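Local atomic coordinates of putative uncharacterized protein (Campylobacter jejuni, PDB entry 5TPU), a protein that is of unknown function but has a cupin-type beta fold of the WxcM-like family and binds thymidine-5'-diphosphate. Residues 52-57 with 100-105; 73-78 with 93-98. The protein carries 3 engineered substitutions. All blocks are in the same frame, centred on the assembly; numbering follows the deposited sequence.

From the N terminus, segment 52-57 comes first and runs into strand 55-57; the chain then passes through strands 62-68, 71-76, 81-86 and 91-95 before strand 99-104 pairs with it, so contact 1 closes a loop of 42 intervening residues. Contact 2 lies wholly within that loop, bringing 73-78 against 93-98 across 14 residues. Contact 1 joins neighbouring strands of one sheet, whereas contact 2 packs that sheet against the other. They meet at strands 71-76 and 99-104, paired side by side: E102 O to I74 N (2.8 Å) and W100 O to N76 N (2.9 Å) are probable hydrogen bonds.

Contact 1: residues 52-57 with 100-105; sequences RGAHAH and WREMKN. With TYD (thymidine-5'-diphosphate), chain E.
H55 and R101 form the antiparallel hydrogen-bonded pair that joins strand 55-57 to strand 99-104. R101 N donates to H55 O at 2.9 Å, and H55 N returns the bond to R101 O at 3.2 Å. R52 N donates to M103 O at 2.9 Å, keeping the start of the segment beside strand 99-104 ahead of the regular pairing.

On the face bearing both side chains, R101 doubles back: its CG sits between the backbone N and the carbonyl carbon (chi1 86°), and further bends at chi2 and chi3 carry CD over one face of the H55 imidazole. This CH-pi contact puts CD 4.0 Å from the ring centroid. Beyond it, H57 CD2 comes over a face of the R101 guanidinium, with the two planes 88° apart. The guanidinium itself is held by Q62 and by the M99 carbonyl. H55 ND1 donates to G53 O at 3.1 Å from above the carbonyl plane, and H57 ND1 is bonded to A124 O; these bonds would help to fix the turn of each ring.

Apolar packing occupies the opposite face. One face of the W100 indole is covered by the backbone of A54 and H55, with H55 N over its centre and A54 CB 3.4 Å from CZ2; A56 CB packs at CE3.

Back on the R101 side, R52 and M103 lie side by side and point the same way, the R52 CD methylene 3.5 Å from the M103 CE methyl. R52 NH1 donates to thymidine-5'-diphosphate O1A at 2.9 Å. R39, Y125, R127 and R21 of the second subunit also bond this ligand; the loop entering the edge strand of a cupin-type sheet thus supplies one arginine of an arginine- and tyrosine-lined pocket.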
ATOM      1  N   ARG A  52      -2.137 -19.152  -3.275  1.00 22.11           N
ATOM      2  CA  ARG A  52      -0.727 -18.945  -3.138  1.00 25.12           C
ATOM      3  C   ARG A  52      -0.134 -20.109  -2.370  1.00 29.00           C
ATOM      4  O   ARG A  52      -0.851 -20.963  -1.841  1.00 32.60           O
ATOM      5  CB  ARG A  52      -0.485 -17.638  -2.451  1.00 24.17           C
ATOM      6  CG  ARG A  52      -1.303 -16.562  -3.123  1.00 25.13           C
ATOM      7  CD  ARG A  52      -0.705 -15.208  -2.879  1.00 23.28           C
ATOM      8  NE  ARG A  52       0.508 -14.989  -3.638  1.00 21.23           N
ATOM      9  CZ  ARG A  52       0.563 -14.631  -4.911  1.00 24.00           C
ATOM     10  NH1 ARG A  52       1.752 -14.411  -5.462  1.00 24.60           N
ATOM     11  NH2 ARG A  52      -0.545 -14.480  -5.615  1.00 23.52           N
ATOM     12  N   GLY A  53       1.183 -20.183  -2.347  1.00 33.52           N
ATOM     13  CA  GLY A  53       1.827 -21.303  -1.643  1.00 35.73           C
ATOM     14  C   GLY A  53       1.958 -21.026  -0.157  1.00 30.51           C
ATOM     15  O   GLY A  53       2.160 -19.908   0.248  1.00 30.19           O
ATOM     16  N   ALA A  54       1.832 -22.073   0.649  1.00 32.33           N
ATOM     17  CA  ALA A  54       2.127 -22.038   2.078  1.00 27.79           C
ATOM     18  C   ALA A  54       3.612 -21.951   2.323  1.00 24.17           C
ATOM     19  O   ALA A  54       4.394 -22.657   1.723  1.00 25.11           O
ATOM     20  CB  ALA A  54       1.593 -23.294   2.751  1.00 28.73           C
ATOM     21  N   HIS A  55       4.001 -21.087   3.229  1.00 25.56           N
ATOM     22  CA  HIS A  55       5.393 -20.996   3.634  1.00 23.51           C
ATOM     23  C   HIS A  55       5.446 -20.231   4.920  1.00 22.31           C
ATOM     24  O   HIS A  55       4.430 -19.650   5.331  1.00 22.01           O
ATOM     25  CB  HIS A  55       6.206 -20.275   2.570  1.00 23.61           C
ATOM     26  CG  HIS A  55       5.732 -18.882   2.307  1.00 25.69           C
ATOM     27  ND1 HIS A  55       4.699 -18.598   1.443  1.00 30.20           N
ATOM     28  CD2 HIS A  55       6.137 -17.693   2.813  1.00 26.85           C
ATOM     29  CE1 HIS A  55       4.478 -17.294   1.431  1.00 27.43           C
ATOM     30  NE2 HIS A  55       5.350 -16.723   2.242  1.00 28.02           N
ATOM     31  N   ALA A  56       6.626 -20.184   5.546  1.00 23.39           N
ATOM     32  CA  ALA A  56       6.822 -19.322   6.685  1.00 23.09           C
ATOM     33  C   ALA A  56       7.935 -18.396   6.389  1.00 25.94           C
ATOM     34  O   ALA A  56       8.615 -18.548   5.366  1.00 23.35           O
ATOM     35  CB  ALA A  56       7.150 -20.107   7.945  1.00 24.68           C
ATOM     36  N   HIS A  57       8.047 -17.415   7.279  1.00 22.95           N
ATOM     37  CA  HIS A  57       9.222 -16.610   7.447  1.00 26.09           C
ATOM     38  C   HIS A  57       9.684 -16.716   8.884  1.00 26.81           C
ATOM     39  O   HIS A  57       8.889 -17.080   9.757  1.00 26.94           O
ATOM     40  CB  HIS A  57       8.864 -15.165   7.130  1.00 28.75           C
ATOM     41  CG  HIS A  57       8.443 -14.991   5.706  1.00 29.10           C
ATOM     42  ND1 HIS A  57       9.326 -15.116   4.658  1.00 26.18           N
ATOM     43  CD2 HIS A  57       7.226 -14.784   5.154  1.00 28.82           C
ATOM     44  CE1 HIS A  57       8.676 -14.967   3.523  1.00 31.70           C
ATOM     45  NE2 HIS A  57       7.404 -14.729   3.798  1.00 31.13           N
ATOM     46  N   TRP A 100       3.681 -19.496   9.686  1.00 25.41           N
ATOM     47  CA  TRP A 100       3.396 -20.206   8.473  1.00 24.07           C
ATOM     48  C   TRP A 100       2.057 -19.605   8.060  1.00 26.38           C
ATOM     49  O   TRP A 100       1.211 -19.270   8.917  1.00 24.63           O
ATOM     50  CB  TRP A 100       3.250 -21.670   8.759  1.00 21.68           C
ATOM     51  CG  TRP A 100       2.885 -22.529   7.634  1.00 21.41           C
ATOM     52  CD1 TRP A 100       1.617 -22.849   7.184  1.00 22.57           C
ATOM     53  CD2 TRP A 100       3.789 -23.288   6.842  1.00 23.09           C
ATOM     54  NE1 TRP A 100       1.706 -23.723   6.134  1.00 22.24           N
ATOM     55  CE2 TRP A 100       3.028 -23.995   5.894  1.00 24.13           C
ATOM     56  CE3 TRP A 100       5.177 -23.398   6.808  1.00 23.40           C
ATOM     57  CZ2 TRP A 100       3.622 -24.833   4.937  1.00 25.73           C
ATOM     58  CZ3 TRP A 100       5.744 -24.234   5.866  1.00 25.08           C
ATOM     59  CH2 TRP A 100       4.976 -24.947   4.967  1.00 23.51           C
ATOM     60  N   ARG A 101       1.904 -19.386   6.764  1.00 23.16           N
ATOM     61  CA  ARG A 101       0.657 -18.806   6.255  1.00 24.00           C
ATOM     62  C   ARG A 101       0.427 -19.234   4.856  1.00 25.51           C
ATOM     63  O   ARG A 101       1.347 -19.598   4.132  1.00 22.91           O
ATOM     64  CB  ARG A 101       0.652 -17.294   6.313  1.00 22.40           C
ATOM     65  CG  ARG A 101       1.270 -16.589   5.124  1.00 23.42           C
ATOM     66  CD  ARG A 101       2.755 -16.830   4.928  1.00 21.77           C
ATOM     67  NE  ARG A 101       3.494 -16.608   6.170  1.00 22.65           N
ATOM     68  CZ  ARG A 101       3.903 -15.423   6.615  1.00 25.01           C
ATOM     69  NH1 ARG A 101       3.619 -14.292   5.962  1.00 26.70           N
ATOM     70  NH2 ARG A 101       4.613 -15.352   7.715  1.00 24.64           N
ATOM     71  N   GLU A 102      -0.843 -19.239   4.512  1.00 28.33           N
ATOM     72  CA  GLU A 102      -1.238 -19.612   3.209  1.00 29.84           C
ATOM     73  C   GLU A 102      -2.489 -18.837   2.865  1.00 29.59           C
ATOM     74  O   GLU A 102      -3.423 -18.710   3.673  1.00 29.75           O
ATOM     75  CB  GLU A 102      -1.305 -21.130   3.102  1.00 34.18           C
ATOM     76  CG  GLU A 102      -2.608 -21.862   3.291  1.00 39.00           C
ATOM     77  CD  GLU A 102      -2.789 -22.891   2.195  1.00 41.63           C
ATOM     78  OE1 GLU A 102      -2.611 -22.506   1.038  1.00 43.43           O
ATOM     79  OE2 GLU A 102      -3.092 -24.066   2.466  1.00 46.52           O
ATOM     80  N   MET A 103      -2.442 -18.232   1.684  1.00 25.49           N
ATOM     81  CA  MET A 103      -3.528 -17.376   1.210  1.00 23.38           C
ATOM     82  C   MET A 103      -4.291 -18.040   0.071  1.00 21.75           C
ATOM     83  O   MET A 103      -3.693 -18.545  -0.869  1.00 27.42           O
ATOM     84  CB  MET A 103      -2.934 -16.086   0.749  1.00 22.90           C
ATOM     85  CG  MET A 103      -1.936 -15.528   1.732  1.00 24.43           C
ATOM     86  SD  MET A 103      -1.829 -13.766   1.545  1.00 25.93           S
ATOM     87  CE  MET A 103      -0.770 -13.521   0.143  1.00 32.47           C
ATOM     88  N   LYS A 104      -5.606 -18.049   0.166  1.00 20.89           N
ATOM     89  CA  LYS A 104      -6.429 -18.790  -0.750  1.00 21.89           C
ATOM     90  C   LYS A 104      -7.784 -18.131  -0.907  1.00 18.87           C
ATOM     91  O   LYS A 104      -8.051 -17.119  -0.280  1.00 16.89           O
ATOM     92  CB  LYS A 104      -6.572 -20.248  -0.249  1.00 26.16           C
ATOM     93  CG  LYS A 104      -7.403 -20.408   1.025  1.00 30.55           C
ATOM     94  CD  LYS A 104      -7.576 -21.873   1.461  1.00 35.27           C
ATOM     95  CE  LYS A 104      -8.614 -21.926   2.571  1.00 38.55           C
ATOM     96  NZ  LYS A 104      -8.974 -23.313   2.974  1.00 41.28           N
ATOM     97  N   ASN A 105      -8.623 -18.737  -1.745  1.00 20.01           N
ATOM     98  CA  ASN A 105      -9.925 -18.233  -2.094  1.00 22.52           C
ATOM     99  C   ASN A 105      -9.952 -16.738  -2.326  1.00 18.10           C
ATOM    100  O   ASN A 105     -10.864 -16.088  -1.826  1.00 18.16           O
ATOM    101  CB  ASN A 105     -10.925 -18.564  -0.978  1.00 25.93           C
ATOM    102  CG  ASN A 105     -11.059 -20.040  -0.769  1.00 31.26           C
ATOM    103  OD1 ASN A 105     -11.206 -20.786  -1.738  1.00 35.60           O
ATOM    104  ND2 ASN A 105     -10.985 -20.484   0.492  1.00 34.18           N
TER
HETATM  105  PA  TYD E 200       5.314 -15.071  -3.693  1.00 19.88           P
HETATM  106  O1A TYD E 200       3.961 -15.585  -4.093  1.00 20.33           O
HETATM  107  O2A TYD E 200       5.578 -14.325  -2.439  1.00 19.80           O
HETATM  108  O3A TYD E 200       6.463 -16.187  -3.721  1.00 20.97           O
HETATM  109  PB  TYD E 200       6.418 -17.608  -4.492  1.00 24.90           P
HETATM  110  O1B TYD E 200       7.927 -17.863  -4.644  1.00 22.68           O
HETATM  111  O2B TYD E 200       5.763 -17.322  -5.810  1.00 19.37           O
HETATM  112  O3B TYD E 200       5.626 -18.487  -3.579  1.00 28.95           O
HETATM  113  O5' TYD E 200       5.670 -13.920  -4.708  1.00 19.76           O
HETATM  114  C5' TYD E 200       5.211 -13.968  -6.055  1.00 18.23           C
HETATM  115  C4' TYD E 200       6.327 -13.543  -6.969  1.00 17.74           C
HETATM  116  O4' TYD E 200       6.837 -12.243  -6.662  1.00 17.98           O
HETATM  117  C3' TYD E 200       7.493 -14.474  -6.831  1.00 19.79           C
HETATM  118  O3' TYD E 200       7.854 -14.787  -8.189  1.00 21.21           O
HETATM  119  C2' TYD E 200       8.508 -13.715  -5.956  1.00 17.82           C
HETATM  120  C1' TYD E 200       8.175 -12.286  -6.299  1.00 17.89           C
HETATM  121  N1  TYD E 200       8.246 -11.311  -5.245  1.00 19.47           N
HETATM  122  C2  TYD E 200       9.031 -10.155  -5.446  1.00 20.01           C
HETATM  123  O2  TYD E 200       9.657  -9.994  -6.533  1.00 20.44           O
HETATM  124  N3  TYD E 200       9.105  -9.222  -4.486  1.00 19.48           N
HETATM  125  C4  TYD E 200       8.429  -9.325  -3.320  1.00 18.35           C
HETATM  126  O4  TYD E 200       8.520  -8.415  -2.467  1.00 15.40           O
HETATM  127  C5  TYD E 200       7.585 -10.512  -3.116  1.00 18.25           C
HETATM  128  C5M TYD E 200       6.797 -10.729  -1.872  1.00 21.48           C
HETATM  129  C6  TYD E 200       7.513 -11.466  -4.118  1.00 19.87           C

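Contact 2: residues 73-78 with 93-98; sequences IILNDG and LYIGKN
L93 meets I73 tip to tip between two facing sheets, its CD2 lying 3.9 Å from I73 CD1 and equally close to CG1. With CG anti to the backbone N (chi1 170°), the L93 branch is swung out toward the opposing strand, where CD2 also comes within 4.3 Å of L75 CD1. The same methyl thus packs on I73 and more loosely approaches L75. The first torsion of I73, -22°, is nearer eclipsed than staggered, with CG1 directed at L93.

Y94, next along, belongs to the other side of its strand and rests on P34. I95 turns inward again. Its extended arm lays CD1 3.8 Å from L75 CD2, the two side chains crossing at a slant, and CG1 packs on the same methyl. L93 and I95 therefore alternate with Y94, and the contacts between the two strands are aliphatic.

The chain leaves the strand at G96, and K97 O accepts a bond from N8 ND2. At N98 the backbone swings back toward D77, though their carbonyl oxygens come no nearer than 4.5 Å. The facing turn is ordered by its own bonds: N76 OD1 accepts from G78 N at 2.7 Å, an Asx turn, and also bonds Y129 OH, while D77 OD2 takes the backbone N-H groups of K79 and N80.

The short strand axes are 10.5 Å apart and inclined at 34°, as in two facing sheets of the cupin barrel. Strand 71-76 lies between 99-104 and 81-86 in one sheet, strand 91-95 between 9-13 and 62-68 in the other; from these neighbours L64, I84 and L86 add to the aliphatic cluster, and R101 packs against I95.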
ATOM      1  N   ILE A  73      -6.833 -16.397   4.738  1.00 23.32           N
ATOM      2  CA  ILE A  73      -5.473 -16.643   5.175  1.00 28.61           C
ATOM      3  C   ILE A  73      -5.581 -17.665   6.267  1.00 24.49           C
ATOM      4  O   ILE A  73      -6.235 -17.428   7.290  1.00 21.71           O
ATOM      5  CB  ILE A  73      -4.762 -15.446   5.850  1.00 32.09           C
ATOM      6  CG1 ILE A  73      -5.404 -14.116   5.469  1.00 38.76           C
ATOM      7  CG2 ILE A  73      -3.250 -15.557   5.644  1.00 33.83           C
ATOM      8  CD1 ILE A  73      -4.505 -13.078   4.829  1.00 45.81           C
ATOM      9  N   ILE A  74      -4.926 -18.797   6.047  1.00 26.37           N
ATOM     10  CA  ILE A  74      -4.720 -19.746   7.101  1.00 24.52           C
ATOM     11  C   ILE A  74      -3.371 -19.467   7.751  1.00 22.67           C
ATOM     12  O   ILE A  74      -2.326 -19.505   7.120  1.00 23.09           O
ATOM     13  CB  ILE A  74      -4.808 -21.153   6.550  1.00 30.65           C
ATOM     14  CG1 ILE A  74      -6.117 -21.285   5.781  1.00 35.35           C
ATOM     15  CG2 ILE A  74      -4.702 -22.164   7.687  1.00 33.06           C
ATOM     16  CD1 ILE A  74      -6.512 -22.722   5.513  1.00 39.57           C
ATOM     17  N   LEU A  75      -3.409 -19.109   9.013  1.00 23.22           N
ATOM     18  CA  LEU A  75      -2.199 -18.886   9.780  1.00 23.74           C
ATOM     19  C   LEU A  75      -1.903 -20.123  10.629  1.00 25.21           C
ATOM     20  O   LEU A  75      -2.842 -20.822  11.048  1.00 25.33           O
ATOM     21  CB  LEU A  75      -2.380 -17.690  10.694  1.00 27.06           C
ATOM     22  CG  LEU A  75      -2.618 -16.304  10.095  1.00 26.79           C
ATOM     23  CD1 LEU A  75      -2.995 -15.338  11.208  1.00 27.42           C
ATOM     24  CD2 LEU A  75      -1.358 -15.799   9.430  1.00 27.90           C
ATOM     25  N   ASN A  76      -0.610 -20.370  10.868  1.00 24.37           N
ATOM     26  CA  ASN A  76      -0.142 -21.519  11.631  1.00 26.47           C
ATOM     27  C   ASN A  76       1.114 -21.165  12.448  1.00 28.76           C
ATOM     28  O   ASN A  76       2.128 -20.676  11.897  1.00 28.25           O
ATOM     29  CB  ASN A  76       0.131 -22.686  10.684  1.00 29.01           C
ATOM     30  CG  ASN A  76       0.384 -23.974  11.426  1.00 29.41           C
ATOM     31  OD1 ASN A  76       1.228 -24.052  12.306  1.00 24.69           O
ATOM     32  ND2 ASN A  76      -0.404 -24.984  11.103  1.00 31.97           N
ATOM     33  N   ASP A  77       1.041 -21.334  13.769  1.00 24.88           N
ATOM     34  CA  ASP A  77       2.187 -20.938  14.579  1.00 26.56           C
ATOM     35  C   ASP A  77       3.053 -22.112  14.982  1.00 28.16           C
ATOM     36  O   ASP A  77       4.002 -21.919  15.715  1.00 25.95           O
ATOM     37  CB  ASP A  77       1.794 -20.110  15.784  1.00 25.14           C
ATOM     38  CG  ASP A  77       1.029 -20.892  16.809  1.00 27.37           C
ATOM     39  OD1 ASP A  77       0.730 -20.248  17.826  1.00 28.02           O
ATOM     40  OD2 ASP A  77       0.677 -22.083  16.595  1.00 23.08           O
ATOM     41  N   GLY A  78       2.766 -23.288  14.436  1.00 31.40           N
ATOM     42  CA  GLY A  78       3.513 -24.511  14.751  1.00 37.40           C
ATOM     43  C   GLY A  78       2.655 -25.388  15.630  1.00 34.76           C
ATOM     44  O   GLY A  78       2.825 -26.597  15.670  1.00 42.08           O
ATOM     45  N   LEU A  93      -4.265  -7.156   8.798  1.00 20.84           N
ATOM     46  CA  LEU A  93      -3.851  -8.344   9.554  1.00 19.46           C
ATOM     47  C   LEU A  93      -2.356  -8.296   9.791  1.00 19.66           C
ATOM     48  O   LEU A  93      -1.567  -8.303   8.867  1.00 18.94           O
ATOM     49  CB  LEU A  93      -4.259  -9.624   8.823  1.00 20.17           C
ATOM     50  CG  LEU A  93      -3.673 -10.930   9.391  1.00 21.35           C
ATOM     51  CD1 LEU A  93      -4.154 -11.136  10.808  1.00 24.37           C
ATOM     52  CD2 LEU A  93      -4.020 -12.123   8.544  1.00 22.95           C
ATOM     53  N   TYR A  94      -1.979  -8.143  11.048  1.00 21.64           N
ATOM     54  CA  TYR A  94      -0.597  -8.181  11.419  1.00 21.32           C
ATOM     55  C   TYR A  94      -0.197  -9.625  11.457  1.00 21.43           C
ATOM     56  O   TYR A  94      -0.859 -10.409  12.119  1.00 22.80           O
ATOM     57  CB  TYR A  94      -0.360  -7.532  12.775  1.00 22.18           C
ATOM     58  CG  TYR A  94       1.045  -7.768  13.295  1.00 20.98           C
ATOM     59  CD1 TYR A  94       2.113  -7.146  12.724  1.00 20.74           C
ATOM     60  CD2 TYR A  94       1.276  -8.622  14.359  1.00 24.43           C
ATOM     61  CE1 TYR A  94       3.390  -7.343  13.177  1.00 22.81           C
ATOM     62  CE2 TYR A  94       2.553  -8.828  14.849  1.00 22.12           C
ATOM     63  CZ  TYR A  94       3.602  -8.184  14.244  1.00 24.13           C
ATOM     64  OH  TYR A  94       4.887  -8.408  14.678  1.00 25.78           O
ATOM     65  N   ILE A  95       0.843  -9.981  10.703  1.00 20.38           N
ATOM     66  CA  ILE A  95       1.490 -11.258  10.819  1.00 22.90           C
ATOM     67  C   ILE A  95       2.926 -11.064  11.225  1.00 23.43           C
ATOM     68  O   ILE A  95       3.720 -10.519  10.471  1.00 26.43           O
ATOM     69  CB  ILE A  95       1.496 -12.053   9.516  1.00 23.98           C
ATOM     70  CG1 ILE A  95       0.074 -12.218   8.966  1.00 22.52           C
ATOM     71  CG2 ILE A  95       2.111 -13.442   9.768  1.00 22.96           C
ATOM     72  CD1 ILE A  95       0.065 -12.830   7.584  1.00 22.99           C
ATOM     73  N   GLY A  96       3.247 -11.537  12.420  1.00 22.46           N
ATOM     74  CA  GLY A  96       4.543 -11.339  13.022  1.00 22.68           C
ATOM     75  C   GLY A  96       5.514 -12.472  12.713  1.00 25.69           C
ATOM     76  O   GLY A  96       5.356 -13.241  11.754  1.00 21.46           O
ATOM     77  N   LYS A  97       6.538 -12.563  13.561  1.00 28.04           N
ATOM     78  CA  LYS A  97       7.653 -13.488  13.371  1.00 26.68           C
ATOM     79  C   LYS A  97       7.207 -14.924  13.551  1.00 25.39           C
ATOM     80  O   LYS A  97       6.187 -15.193  14.190  1.00 27.01           O
ATOM     81  CB  LYS A  97       8.785 -13.145  14.320  1.00 33.51           C
ATOM     82  CG  LYS A  97       9.412 -11.792  13.998  1.00 37.00           C
ATOM     83  CD  LYS A  97      10.465 -11.353  15.008  1.00 46.02           C
ATOM     84  CE  LYS A  97      10.716  -9.853  14.915  1.00 48.30           C
ATOM     85  NZ  LYS A  97      11.876  -9.428  15.745  1.00 53.29           N
ATOM     86  N   ASN A  98       7.930 -15.820  12.890  1.00 22.36           N
ATOM     87  CA  ASN A  98       7.757 -17.260  12.969  1.00 25.66           C
ATOM     88  C   ASN A  98       6.373 -17.775  12.653  1.00 27.52           C
ATOM     89  O   ASN A  98       5.838 -18.580  13.390  1.00 24.90           O
ATOM     90  CB  ASN A  98       8.240 -17.759  14.330  1.00 28.24           C
ATOM     91  CG  ASN A  98       9.728 -17.530  14.502  1.00 30.90           C
ATOM     92  OD1 ASN A  98      10.165 -16.628  15.236  1.00 34.42           O
ATOM     93  ND2 ASN A  98      10.513 -18.285  13.740  1.00 33.14           N
TER